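Local coordinates for protein ribosomal RNA small subunit methyltransferase E (Neisseria gonorrhoeae, PDB 5VM8) that probably methylates N3 of a uridine in 16S ribosomal RNA, using S-adenosyl methionine as methyl donor, as a trefoil-knotted SPOUT-family enzyme, at residues K174-I188 with E210-G224. Sequence-based numbering, arbitrary orientation.
Sequences KLIMSINRACKLGDI and EQQAFEAGFQAVTLG
R181 lays its guanidinium flat on the ring of F214, a cation-pi stack with CZ 3.8 Å from the ring centroid and the two planes only 13° apart. A bend at chi3 (-82°) turns the group over the ring, while its edge reaches Q211 OE1, which takes two weak bonds, from NH1 and NH2. Beside it, E210 extends from the same helix so that OE1 accepts twice: S178 OG meets it on the anti side, well out of the carboxylate plane, at 2.6 Å, and N180 ND2 comes to the syn lone pair at 2.9 Å, the amide standing almost perpendicular to the carboxylate. S178 OG also accepts from N180 N, an ST turn that ties the two donors together. Three side chains of the 178-181 loop are thus held against helix 207-215.

Strand 219-222 runs parallel between 174-177 and 182-184, with Q219 N to K174 O (2.7 Å) on one flank and T222 N to C183 O (3.0 Å) on the other. V221 CG1 meets I188 CG2 at 3.8 Å and also touches CD2 of L175, whose side chain crosses that of V221 at about a right angle; L185 and L223 lie side by side, pointing the same way, and meet through their CD2 methyls. At the other end K174 CB sits over the face of the F218 ring, a CH-pi contact 3.8 Å from its centroid, just after the helix closes in a Schellman motif at G217.

All this forms one margin of the seven-stranded parallel sheet of the SPOUT domain: 182-184 is outermost, 195-199 flanks 173-177 on its far side, and helix 232-244 packs on M177, L185 and L223, while helix 161-165 touches A213 and F218.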
loop_
_atom_site.group_PDB
_atom_site.type_symbol
_atom_site.label_atom_id
_atom_site.label_comp_id
_atom_site.label_asym_id
_atom_site.label_seq_id
_atom_site.Cartn_x
_atom_site.Cartn_y
_atom_site.Cartn_z
ATOM N N LYS A 174 16.484 4.793 -6.734
ATOM C CA LYS A 174 16.471 4.986 -5.287
ATOM C C LYS A 174 16.340 6.477 -5.012
ATOM O O LYS A 174 17.249 7.260 -5.317
ATOM C CB LYS A 174 17.723 4.379 -4.656
ATOM C CG LYS A 174 17.925 2.922 -5.079
ATOM C CD LYS A 174 19.090 2.242 -4.322
ATOM C CE LYS A 174 20.442 2.455 -5.000
ATOM N NZ LYS A 174 20.588 1.644 -6.236
ATOM N N LEU A 175 15.198 6.850 -4.458
ATOM C CA LEU A 175 14.761 8.224 -4.320
ATOM C C LEU A 175 14.476 8.513 -2.854
ATOM O O LEU A 175 13.863 7.694 -2.164
ATOM C CB LEU A 175 13.497 8.452 -5.168
ATOM C CG LEU A 175 13.705 8.147 -6.654
ATOM C CD1 LEU A 175 12.453 8.473 -7.448
ATOM C CD2 LEU A 175 14.926 8.887 -7.254
ATOM N N ILE A 176 14.922 9.677 -2.383
ATOM C CA ILE A 176 14.571 10.174 -1.066
ATOM C C ILE A 176 14.027 11.587 -1.220
ATOM O O ILE A 176 14.615 12.409 -1.937
ATOM C CB ILE A 176 15.771 10.117 -0.088
ATOM C CG1 ILE A 176 15.353 10.626 1.283
ATOM C CG2 ILE A 176 16.975 10.888 -0.620
ATOM C CD1 ILE A 176 16.441 10.525 2.367
ATOM N N MET A 177 12.868 11.846 -0.607
ATOM C CA MET A 177 12.303 13.195 -0.587
ATOM C C MET A 177 13.075 14.053 0.389
ATOM O O MET A 177 13.028 13.839 1.601
ATOM C CB MET A 177 10.827 13.200 -0.216
ATOM C CG MET A 177 9.947 12.585 -1.256
ATOM S SD MET A 177 8.384 13.476 -1.435
ATOM C CE MET A 177 8.961 15.165 -1.594
ATOM N N SER A 178 13.774 15.028 -0.146
ATOM C CA SER A 178 14.605 15.870 0.673
ATOM C C SER A 178 14.954 17.061 -0.168
ATOM O O SER A 178 15.022 16.948 -1.391
ATOM C CB SER A 178 15.890 15.138 1.109
ATOM O OG SER A 178 16.791 16.038 1.710
ATOM N N ILE A 179 15.229 18.187 0.495
ATOM C CA ILE A 179 15.564 19.393 -0.232
ATOM C C ILE A 179 17.059 19.523 -0.417
ATOM O O ILE A 179 17.516 20.437 -1.109
ATOM C CB ILE A 179 15.006 20.619 0.515
ATOM C CG1 ILE A 179 14.701 21.765 -0.459
ATOM C CG2 ILE A 179 15.989 21.060 1.613
ATOM C CD1 ILE A 179 13.642 22.731 0.058
ATOM N N ASN A 180 17.838 18.617 0.158
ATOM C CA ASN A 180 19.290 18.736 0.209
ATOM C C ASN A 180 19.923 17.839 -0.843
ATOM O O ASN A 180 19.615 16.643 -0.911
ATOM C CB ASN A 180 19.785 18.398 1.612
ATOM C CG ASN A 180 19.237 19.362 2.658
ATOM O OD1 ASN A 180 19.381 20.580 2.538
ATOM N ND2 ASN A 180 18.580 18.815 3.680
ATOM N N ARG A 181 20.822 18.418 -1.643
ATOM C CA ARG A 181 21.496 17.723 -2.740
ATOM C C ARG A 181 20.474 17.101 -3.691
ATOM O O ARG A 181 20.564 15.927 -4.056
ATOM C CB ARG A 181 22.462 16.675 -2.191
ATOM C CG ARG A 181 23.636 17.279 -1.428
ATOM C CD ARG A 181 24.724 16.255 -1.157
ATOM N NE ARG A 181 24.393 15.445 0.013
ATOM C CZ ARG A 181 25.279 14.730 0.698
ATOM N NH1 ARG A 181 24.899 14.019 1.756
ATOM N NH2 ARG A 181 26.545 14.732 0.319
ATOM N N ALA A 182 19.511 17.923 -4.119
ATOM C CA ALA A 182 18.327 17.472 -4.832
ATOM C C ALA A 182 18.266 17.923 -6.287
ATOM O O ALA A 182 18.899 18.894 -6.703
ATOM C CB ALA A 182 17.067 17.976 -4.131
ATOM N N CYS A 183 17.430 17.204 -7.034
ATOM C CA CYS A 183 16.969 17.519 -8.382
ATOM C C CYS A 183 15.454 17.307 -8.418
ATOM O O CYS A 183 14.852 16.786 -7.474
ATOM C CB CYS A 183 17.659 16.651 -9.449
ATOM S SG CYS A 183 17.137 14.876 -9.503
ATOM N N LYS A 184 14.813 17.743 -9.493
ATOM C CA LYS A 184 13.395 17.460 -9.533
ATOM C C LYS A 184 13.201 15.994 -9.883
ATOM O O LYS A 184 14.067 15.349 -10.480
ATOM C CB LYS A 184 12.680 18.339 -10.557
ATOM C CG LYS A 184 12.841 19.828 -10.311
ATOM C CD LYS A 184 12.305 20.647 -11.475
ATOM C CE LYS A 184 10.846 20.959 -11.280
ATOM N NZ LYS A 184 10.648 21.314 -9.863
ATOM N N LEU A 185 12.034 15.479 -9.511
ATOM C CA LEU A 185 11.673 14.102 -9.822
ATOM C C LEU A 185 11.600 13.875 -11.320
ATOM O O LEU A 185 11.916 12.780 -11.796
ATOM C CB LEU A 185 10.332 13.777 -9.168
ATOM C CG LEU A 185 9.792 12.361 -9.186
ATOM C CD1 LEU A 185 10.702 11.417 -8.438
ATOM C CD2 LEU A 185 8.404 12.399 -8.574
ATOM N N GLY A 186 11.173 14.883 -12.083
ATOM C CA GLY A 186 11.151 14.720 -13.524
ATOM C C GLY A 186 12.538 14.724 -14.134
ATOM O O GLY A 186 12.793 14.018 -15.116
ATOM N N ASP A 187 13.466 15.467 -13.533
ATOM C CA ASP A 187 14.828 15.610 -14.041
ATOM C C ASP A 187 15.732 14.439 -13.682
ATOM O O ASP A 187 16.932 14.528 -13.940
ATOM C CB ASP A 187 15.458 16.905 -13.525
ATOM C CG ASP A 187 14.728 18.138 -13.998
ATOM O OD1 ASP A 187 14.133 18.106 -15.091
ATOM O OD2 ASP A 187 14.755 19.152 -13.277
ATOM N N ILE A 188 15.205 13.356 -13.087
ATOM C CA ILE A 188 16.031 12.202 -12.739
ATOM C C ILE A 188 16.182 11.324 -13.962
ATOM O O ILE A 188 15.353 11.351 -14.873
ATOM C CB ILE A 188 15.470 11.352 -11.572
ATOM C CG1 ILE A 188 14.357 10.438 -12.080
ATOM C CG2 ILE A 188 15.052 12.176 -10.354
ATOM C CD1 ILE A 188 14.025 9.310 -11.153
ATOM N N GLU A 210 20.433 11.683 6.019
ATOM C CA GLU A 210 20.544 12.049 4.609
ATOM C C GLU A 210 21.858 11.556 4.024
ATOM O O GLU A 210 21.883 11.019 2.908
ATOM C CB GLU A 210 20.416 13.559 4.451
ATOM C CG GLU A 210 19.033 14.077 4.818
ATOM C CD GLU A 210 18.909 15.579 4.635
ATOM O OE1 GLU A 210 17.933 16.021 4.007
ATOM O OE2 GLU A 210 19.796 16.316 5.142
ATOM N N GLN A 211 22.957 11.742 4.765
ATOM C CA GLN A 211 24.248 11.228 4.331
ATOM C C GLN A 211 24.201 9.732 4.084
ATOM O O GLN A 211 24.721 9.246 3.072
ATOM C CB GLN A 211 25.322 11.557 5.360
ATOM C CG GLN A 211 26.099 12.805 5.038
ATOM C CD GLN A 211 26.950 12.670 3.793
ATOM O OE1 GLN A 211 27.187 13.652 3.099
ATOM N NE2 GLN A 211 27.442 11.463 3.524
ATOM N N GLN A 212 23.579 8.981 4.988
ATOM C CA GLN A 212 23.532 7.539 4.796
ATOM C C GLN A 212 22.804 7.190 3.506
ATOM O O GLN A 212 23.274 6.351 2.733
ATOM C CB GLN A 212 22.886 6.868 6.012
ATOM C CG GLN A 212 23.876 6.682 7.180
ATOM C CD GLN A 212 23.216 6.632 8.563
ATOM O OE1 GLN A 212 22.069 6.214 8.709
ATOM N NE2 GLN A 212 23.961 7.055 9.589
ATOM N N ALA A 213 21.685 7.875 3.237
ATOM C CA ALA A 213 20.931 7.656 2.010
ATOM C C ALA A 213 21.759 8.043 0.794
ATOM O O ALA A 213 21.843 7.278 -0.172
ATOM C CB ALA A 213 19.611 8.435 2.059
ATOM N N PHE A 214 22.440 9.185 0.858
ATOM C CA PHE A 214 23.318 9.590 -0.239
ATOM C C PHE A 214 24.397 8.527 -0.494
ATOM O O PHE A 214 24.680 8.166 -1.644
ATOM C CB PHE A 214 23.929 10.959 0.099
ATOM C CG PHE A 214 24.859 11.519 -0.962
ATOM C CD1 PHE A 214 26.146 11.035 -1.122
ATOM C CD2 PHE A 214 24.440 12.564 -1.782
ATOM C CE1 PHE A 214 26.978 11.558 -2.093
ATOM C CE2 PHE A 214 25.273 13.093 -2.744
ATOM C CZ PHE A 214 26.543 12.589 -2.900
ATOM N N GLU A 215 25.027 8.029 0.572
ATOM C CA GLU A 215 26.027 6.968 0.423
ATOM C C GLU A 215 25.412 5.645 -0.044
ATOM O O GLU A 215 26.079 4.859 -0.722
ATOM C CB GLU A 215 26.784 6.787 1.741
ATOM C CG GLU A 215 27.691 7.955 2.079
ATOM C CD GLU A 215 28.155 7.909 3.511
ATOM O OE1 GLU A 215 27.745 6.968 4.225
ATOM O OE2 GLU A 215 28.937 8.796 3.918
ATOM N N ALA A 216 24.168 5.352 0.330
ATOM C CA ALA A 216 23.504 4.154 -0.187
ATOM C C ALA A 216 23.048 4.304 -1.642
ATOM O O ALA A 216 22.368 3.415 -2.158
ATOM C CB ALA A 216 22.294 3.787 0.677
ATOM N N GLY A 217 23.379 5.409 -2.299
ATOM C CA GLY A 217 23.016 5.606 -3.685
ATOM C C GLY A 217 21.660 6.232 -3.924
ATOM O O GLY A 217 21.171 6.184 -5.053
ATOM N N PHE A 218 21.042 6.824 -2.905
ATOM C CA PHE A 218 19.741 7.450 -3.060
ATOM C C PHE A 218 19.865 8.845 -3.640
ATOM O O PHE A 218 20.741 9.618 -3.240
ATOM C CB PHE A 218 19.023 7.536 -1.722
ATOM C CG PHE A 218 18.330 6.276 -1.338
ATOM C CD1 PHE A 218 19.060 5.215 -0.766
ATOM C CD2 PHE A 218 16.961 6.145 -1.522
ATOM C CE1 PHE A 218 18.428 4.040 -0.403
ATOM C CE2 PHE A 218 16.317 4.984 -1.156
ATOM C CZ PHE A 218 17.046 3.925 -0.586
ATOM N N GLN A 219 18.985 9.161 -4.598
ATOM C CA GLN A 219 18.914 10.494 -5.180
ATOM C C GLN A 219 17.820 11.283 -4.470
ATOM O O GLN A 219 16.688 10.792 -4.315
ATOM C CB GLN A 219 18.643 10.452 -6.684
ATOM C CG GLN A 219 18.327 11.840 -7.297
ATOM C CD GLN A 219 19.485 12.860 -7.204
ATOM O OE1 GLN A 219 20.548 12.677 -7.802
ATOM N NE2 GLN A 219 19.261 13.942 -6.469
ATOM N N ALA A 220 18.181 12.478 -4.001
ATOM C CA ALA A 220 17.243 13.379 -3.345
ATOM C C ALA A 220 16.410 14.132 -4.390
ATOM O O ALA A 220 16.953 14.667 -5.366
ATOM C CB ALA A 220 17.997 14.342 -2.431
ATOM N N VAL A 221 15.092 14.164 -4.182
ATOM C CA VAL A 221 14.130 14.712 -5.146
ATOM C C VAL A 221 13.210 15.722 -4.473
ATOM O O VAL A 221 12.870 15.582 -3.293
ATOM C CB VAL A 221 13.257 13.623 -5.808
ATOM C CG1 VAL A 221 14.079 12.750 -6.755
ATOM C CG2 VAL A 221 12.584 12.795 -4.738
ATOM N N THR A 222 12.861 16.769 -5.216
ATOM C CA THR A 222 11.824 17.723 -4.857
ATOM C C THR A 222 10.738 17.702 -5.928
ATOM O O THR A 222 10.982 17.294 -7.062
ATOM C CB THR A 222 12.334 19.149 -4.762
ATOM O OG1 THR A 222 12.725 19.564 -6.069
ATOM C CG2 THR A 222 13.477 19.283 -3.759
ATOM N N LEU A 223 9.523 18.087 -5.542
ATOM C CA LEU A 223 8.423 18.304 -6.481
ATOM C C LEU A 223 7.884 19.710 -6.317
ATOM O O LEU A 223 7.180 19.987 -5.343
ATOM C CB LEU A 223 7.269 17.341 -6.277
ATOM C CG LEU A 223 7.259 16.190 -5.345
ATOM C CD1 LEU A 223 5.976 16.271 -4.566
ATOM C CD2 LEU A 223 7.275 14.988 -6.266
ATOM N N GLY A 224 8.137 20.576 -7.267
ATOM C CA GLY A 224 7.501 21.876 -7.244
ATOM C C GLY A 224 8.223 22.886 -6.375
ATOM O O GLY A 224 9.122 22.570 -5.603
#